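Local structure of flagellar basal body protein (Helicobacter pylori, 5NPY) at residues Phe87-Pro101 with Asp119-Asp131. The protein is a flagellar hook protein, whose copies probably assemble into the curved, flexible joint that links the basal body rod to the filament. Residues are numbered along the deposited sequence; the frame is centred on the assembly and turned at random.
Sequences FHMAYQGKGWFVIGP and DNFLTRAGNFARD
Strand 97-100 pairs antiparallel with strand 121-123, bonded from Phe-121 N to Ile-99 O (2.6 Å) and from Ile-99 N to Phe-121 O (3.0 Å), while strand 87-93 runs antiparallel beside strand 127-130, where Met-89 N bonds to Gly-126 O (3.0 Å). Both pairs belong to the beta-rich D1 domain of the FlgE family, and each segment passes from one strand pair to the other through a bend. The two bends meet at Arg-124. Its CG stands anti to the backbone N (chi1 -157°), and a turn at chi3 brings the guanidinium end-on to a single carbonyl: NH1 and NH2 both donate to Gly-93 O, at 2.8 and 2.7 Å, with that oxygen close to the guanidinium plane. NH1 also makes a weak bond to Tyr-91 O, and a water joins NH2 to Gly-95 N. One side chain thus ties down the turn between strands 87-93 and 97-100, whose shape Tyr-91 OH further fixes by donating to Lys-94 O.

Between the two strand pairs lie Phe-97 and Phe-128, with aliphatic neighbours. Phe-128 points its CE1-CZ edge at one face of Phe-97 in a T-shaped stack, ring centroids 5.2 Å apart and planes at 72°. Met-89 SD lies at the edge of the Phe-128 ring, a Met-aromatic contact, and Ile-505 touches both Met-89 and Phe-97. Thr-123 CG2 packs between Phe-97 CB and Ile-99 CG2, leaving OG1 to accept from Ala-125 N in an ST turn; OG1 also bonds to Asn-522 O. Trp-96 CB and the adjoining CG rest against Leu-122 CB and CD2, and NE1 bonds to Asp-513. Phe-87 meets the guanidinium of Arg-130 at right angles: the ring edge stands over the guanidinium face, CE2 lying 3.3 Å from Arg-130 NE.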
loop_
_atom_site.group_PDB
_atom_site.type_symbol
_atom_site.label_atom_id
_atom_site.label_comp_id
_atom_site.label_asym_id
_atom_site.label_seq_id
_atom_site.Cartn_x
_atom_site.Cartn_y
_atom_site.Cartn_z
ATOM N N PHE A 87 34.365 9.025 11.272
ATOM C CA PHE A 87 34.094 8.181 12.431
ATOM C C PHE A 87 34.719 8.730 13.712
ATOM O O PHE A 87 34.847 8.004 14.706
ATOM C CB PHE A 87 34.555 6.750 12.156
ATOM C CG PHE A 87 33.705 6.039 11.152
ATOM C CD1 PHE A 87 32.463 5.539 11.510
ATOM C CD2 PHE A 87 34.132 5.892 9.844
ATOM C CE1 PHE A 87 31.668 4.884 10.586
ATOM C CE2 PHE A 87 33.342 5.243 8.911
ATOM C CZ PHE A 87 32.104 4.737 9.282
ATOM N N HIS A 88 35.103 10.000 13.721
ATOM C CA HIS A 88 35.539 10.602 14.972
ATOM C C HIS A 88 34.332 10.827 15.870
ATOM O O HIS A 88 33.295 11.319 15.418
ATOM C CB HIS A 88 36.289 11.906 14.704
ATOM C CG HIS A 88 37.625 11.689 14.066
ATOM N ND1 HIS A 88 38.371 12.710 13.522
ATOM C CD2 HIS A 88 38.345 10.556 13.880
ATOM C CE1 HIS A 88 39.498 12.217 13.039
ATOM N NE2 HIS A 88 39.506 10.912 13.240
ATOM N N MET A 89 34.454 10.437 17.137
ATOM C CA MET A 89 33.337 10.541 18.063
ATOM C C MET A 89 33.867 10.636 19.484
ATOM O O MET A 89 35.037 10.350 19.751
ATOM C CB MET A 89 32.376 9.348 17.928
ATOM C CG MET A 89 33.041 7.981 18.134
ATOM S SD MET A 89 31.904 6.611 17.820
ATOM C CE MET A 89 31.919 6.572 16.026
ATOM N N ALA A 90 32.985 11.048 20.393
ATOM C CA ALA A 90 33.330 11.215 21.798
ATOM C C ALA A 90 32.194 10.697 22.667
ATOM O O ALA A 90 31.017 10.910 22.359
ATOM C CB ALA A 90 33.626 12.682 22.141
ATOM N N TYR A 91 32.557 10.018 23.752
ATOM C CA TYR A 91 31.607 9.434 24.688
ATOM C C TYR A 91 31.565 10.280 25.953
ATOM O O TYR A 91 32.609 10.542 26.562
ATOM C CB TYR A 91 31.994 7.988 25.020
ATOM C CG TYR A 91 31.028 7.274 25.948
ATOM C CD1 TYR A 91 31.444 6.792 27.183
ATOM C CD2 TYR A 91 29.694 7.080 25.589
ATOM C CE1 TYR A 91 30.560 6.130 28.038
ATOM C CE2 TYR A 91 28.806 6.423 26.439
ATOM C CZ TYR A 91 29.249 5.950 27.659
ATOM O OH TYR A 91 28.380 5.298 28.499
ATOM N N GLN A 92 30.369 10.717 26.336
ATOM C CA GLN A 92 30.139 11.354 27.628
ATOM C C GLN A 92 29.514 10.351 28.585
ATOM O O GLN A 92 28.710 9.515 28.177
ATOM C CB GLN A 92 29.212 12.558 27.502
ATOM C CG GLN A 92 29.828 13.809 26.940
ATOM C CD GLN A 92 28.885 14.988 27.079
ATOM O OE1 GLN A 92 29.094 16.041 26.482
ATOM N NE2 GLN A 92 27.833 14.812 27.877
ATOM N N GLY A 93 29.874 10.440 29.852
ATOM C CA GLY A 93 29.359 9.514 30.846
ATOM C C GLY A 93 30.361 8.435 31.208
ATOM O O GLY A 93 31.542 8.489 30.850
ATOM N N LYS A 94 29.862 7.435 31.941
ATOM C CA LYS A 94 30.682 6.323 32.398
ATOM C C LYS A 94 30.653 5.199 31.371
ATOM O O LYS A 94 29.582 4.821 30.885
ATOM C CB LYS A 94 30.197 5.809 33.754
ATOM C CG LYS A 94 31.299 5.705 34.812
ATOM C CD LYS A 94 31.913 7.079 35.099
ATOM C CE LYS A 94 32.942 7.031 36.218
ATOM N NZ LYS A 94 33.721 8.304 36.270
ATOM N N GLY A 95 31.830 4.660 31.050
ATOM C CA GLY A 95 31.920 3.605 30.057
ATOM C C GLY A 95 33.068 3.743 29.074
ATOM O O GLY A 95 33.822 4.724 29.102
ATOM N N TRP A 96 33.193 2.759 28.184
ATOM C CA TRP A 96 34.367 2.614 27.338
ATOM C C TRP A 96 33.967 2.176 25.945
ATOM O O TRP A 96 33.047 1.371 25.780
ATOM C CB TRP A 96 35.335 1.575 27.905
ATOM C CG TRP A 96 35.705 1.841 29.320
ATOM C CD1 TRP A 96 35.027 1.456 30.442
ATOM C CD2 TRP A 96 36.841 2.567 29.769
ATOM N NE1 TRP A 96 35.677 1.901 31.563
ATOM C CE2 TRP A 96 36.796 2.586 31.175
ATOM C CE3 TRP A 96 37.898 3.205 29.116
ATOM C CZ2 TRP A 96 37.767 3.212 31.936
ATOM C CZ3 TRP A 96 38.861 3.827 29.876
ATOM C CH2 TRP A 96 38.788 3.827 31.270
ATOM N N PHE A 97 34.673 2.709 24.951
ATOM C CA PHE A 97 34.715 2.066 23.650
ATOM C C PHE A 97 35.385 0.707 23.796
ATOM O O PHE A 97 36.167 0.478 24.723
ATOM C CB PHE A 97 35.473 2.936 22.638
ATOM C CG PHE A 97 34.756 4.218 22.282
ATOM C CD1 PHE A 97 33.429 4.201 21.886
ATOM C CD2 PHE A 97 35.407 5.441 22.363
ATOM C CE1 PHE A 97 32.766 5.370 21.566
ATOM C CE2 PHE A 97 34.746 6.620 22.042
ATOM C CZ PHE A 97 33.425 6.586 21.648
ATOM N N VAL A 98 35.063 -0.207 22.884
ATOM C CA VAL A 98 35.617 -1.557 22.893
ATOM C C VAL A 98 36.360 -1.787 21.596
ATOM O O VAL A 98 35.833 -1.492 20.517
ATOM C CB VAL A 98 34.534 -2.630 23.044
ATOM C CG1 VAL A 98 35.179 -3.893 23.547
ATOM C CG2 VAL A 98 33.407 -2.131 23.926
ATOM N N ILE A 99 37.573 -2.326 21.700
ATOM C CA ILE A 99 38.422 -2.599 20.545
ATOM C C ILE A 99 39.203 -3.888 20.775
ATOM O O ILE A 99 39.288 -4.405 21.889
ATOM C CB ILE A 99 39.405 -1.455 20.250
ATOM C CG1 ILE A 99 40.442 -1.380 21.357
ATOM C CG2 ILE A 99 38.671 -0.124 20.088
ATOM C CD1 ILE A 99 41.425 -0.300 21.114
ATOM N N GLY A 100 39.804 -4.384 19.699
ATOM C CA GLY A 100 40.524 -5.633 19.731
ATOM C C GLY A 100 41.402 -5.801 18.509
ATOM O O GLY A 100 41.221 -5.127 17.489
ATOM N N PRO A 101 42.371 -6.717 18.589
ATOM C CA PRO A 101 43.373 -6.858 17.521
ATOM C C PRO A 101 42.997 -7.751 16.344
ATOM O O PRO A 101 43.787 -7.827 15.389
ATOM C CB PRO A 101 44.563 -7.467 18.278
ATOM C CG PRO A 101 43.920 -8.318 19.318
ATOM C CD PRO A 101 42.685 -7.559 19.758
ATOM N N ASP A 119 42.158 -11.100 22.622
ATOM C CA ASP A 119 42.074 -9.972 23.491
ATOM C C ASP A 119 41.157 -8.870 23.054
ATOM O O ASP A 119 40.850 -8.711 21.900
ATOM C CB ASP A 119 43.480 -9.473 23.727
ATOM C CG ASP A 119 44.417 -10.598 23.988
ATOM O OD1 ASP A 119 45.634 -10.415 23.881
ATOM O OD2 ASP A 119 43.912 -11.680 24.302
ATOM N N ASN A 120 40.702 -8.137 24.046
ATOM C CA ASN A 120 39.852 -7.011 23.864
ATOM C C ASN A 120 40.356 -5.928 24.731
ATOM O O ASN A 120 40.869 -6.161 25.784
ATOM C CB ASN A 120 38.454 -7.341 24.286
ATOM C CG ASN A 120 37.679 -7.918 23.181
ATOM O OD1 ASN A 120 36.913 -8.820 23.369
ATOM N ND2 ASN A 120 37.917 -7.425 21.997
ATOM N N PHE A 121 40.235 -4.719 24.264
ATOM C CA PHE A 121 40.698 -3.618 25.029
ATOM C C PHE A 121 39.601 -2.611 25.186
ATOM O O PHE A 121 38.617 -2.651 24.522
ATOM C CB PHE A 121 41.877 -2.979 24.322
ATOM C CG PHE A 121 42.998 -3.919 24.079
ATOM C CD1 PHE A 121 43.585 -4.567 25.123
ATOM C CD2 PHE A 121 43.427 -4.178 22.822
ATOM C CE1 PHE A 121 44.594 -5.450 24.921
ATOM C CE2 PHE A 121 44.442 -5.057 22.601
ATOM C CZ PHE A 121 45.023 -5.703 23.652
ATOM N N LEU A 122 39.784 -1.717 26.114
ATOM C CA LEU A 122 38.841 -0.637 26.346
ATOM C C LEU A 122 39.553 0.693 26.151
ATOM O O LEU A 122 40.730 0.822 26.484
ATOM C CB LEU A 122 38.252 -0.731 27.750
ATOM C CG LEU A 122 37.622 -2.104 27.958
ATOM C CD1 LEU A 122 38.117 -2.703 29.257
ATOM C CD2 LEU A 122 36.101 -2.006 27.920
ATOM N N THR A 123 38.842 1.678 25.611
ATOM C CA THR A 123 39.431 2.985 25.365
ATOM C C THR A 123 38.331 4.028 25.424
ATOM O O THR A 123 37.158 3.723 25.194
ATOM C CB THR A 123 40.153 3.059 23.999
ATOM O OG1 THR A 123 40.645 4.381 23.782
ATOM C CG2 THR A 123 39.221 2.721 22.866
ATOM N N ARG A 124 38.717 5.262 25.744
ATOM C CA ARG A 124 37.836 6.403 25.566
ATOM C C ARG A 124 38.279 7.291 24.408
ATOM O O ARG A 124 37.639 8.315 24.147
ATOM C CB ARG A 124 37.732 7.205 26.873
ATOM C CG ARG A 124 36.457 8.056 26.983
ATOM C CD ARG A 124 36.351 8.800 28.319
ATOM N NE ARG A 124 35.705 7.997 29.348
ATOM C CZ ARG A 124 34.423 8.093 29.677
ATOM N NH1 ARG A 124 33.636 8.970 29.070
ATOM N NH2 ARG A 124 33.930 7.312 30.624
ATOM N N ALA A 125 39.338 6.908 23.685
ATOM C CA ALA A 125 39.751 7.613 22.471
ATOM C C ALA A 125 38.824 7.244 21.316
ATOM O O ALA A 125 38.708 6.066 20.957
ATOM C CB ALA A 125 41.199 7.276 22.117
ATOM N N GLY A 126 38.174 8.244 20.722
ATOM C CA GLY A 126 37.193 7.994 19.678
ATOM C C GLY A 126 37.603 8.408 18.276
ATOM O O GLY A 126 36.753 8.509 17.390
ATOM N N ASN A 127 38.894 8.647 18.048
ATOM C CA ASN A 127 39.354 9.128 16.745
ATOM C C ASN A 127 39.526 7.930 15.806
ATOM O O ASN A 127 40.630 7.495 15.468
ATOM C CB ASN A 127 40.626 9.962 16.888
ATOM C CG ASN A 127 41.793 9.187 17.480
ATOM O OD1 ASN A 127 41.611 8.243 18.248
ATOM N ND2 ASN A 127 43.005 9.588 17.116
ATOM N N PHE A 128 38.383 7.399 15.374
ATOM C CA PHE A 128 38.333 6.205 14.544
ATOM C C PHE A 128 38.383 6.559 13.061
ATOM O O PHE A 128 37.956 7.636 12.635
ATOM C CB PHE A 128 37.066 5.399 14.840
ATOM C CG PHE A 128 36.943 4.966 16.271
ATOM C CD1 PHE A 128 35.730 5.042 16.927
ATOM C CD2 PHE A 128 38.038 4.478 16.960
ATOM C CE1 PHE A 128 35.611 4.642 18.240
ATOM C CE2 PHE A 128 37.929 4.080 18.274
ATOM C CZ PHE A 128 36.714 4.162 18.914
ATOM N N ALA A 129 38.909 5.629 12.274
ATOM C CA ALA A 129 39.016 5.810 10.835
ATOM C C ALA A 129 38.860 4.450 10.176
ATOM O O ALA A 129 38.891 3.412 10.840
ATOM C CB ALA A 129 40.345 6.468 10.455
ATOM N N ARG A 130 38.673 4.463 8.858
ATOM C CA ARG A 130 38.535 3.240 8.078
ATOM C C ARG A 130 39.878 2.857 7.474
ATOM O O ARG A 130 40.572 3.708 6.906
ATOM C CB ARG A 130 37.503 3.395 6.957
ATOM C CG ARG A 130 36.348 4.321 7.259
ATOM C CD ARG A 130 35.292 4.211 6.178
ATOM N NE ARG A 130 34.705 5.513 5.876
ATOM C CZ ARG A 130 33.632 5.689 5.112
ATOM N NH1 ARG A 130 33.019 4.635 4.591
ATOM N NH2 ARG A 130 33.167 6.912 4.882
ATOM N N ASP A 131 40.234 1.578 7.583
ATOM C CA ASP A 131 41.384 1.065 6.851
ATOM C C ASP A 131 40.977 0.859 5.386
ATOM O O ASP A 131 39.880 1.243 4.961
ATOM C CB ASP A 131 41.933 -0.195 7.528
ATOM C CG ASP A 131 40.999 -1.389 7.426
ATOM O OD1 ASP A 131 39.850 -1.221 6.980
ATOM O OD2 ASP A 131 41.405 -2.507 7.813
HETATM O O HOH W 1 37.345 9.050 10.438
HETATM O O HOH W 2 35.245 9.851 24.248
HETATM O O HOH W 3 34.645 5.201 32.573
#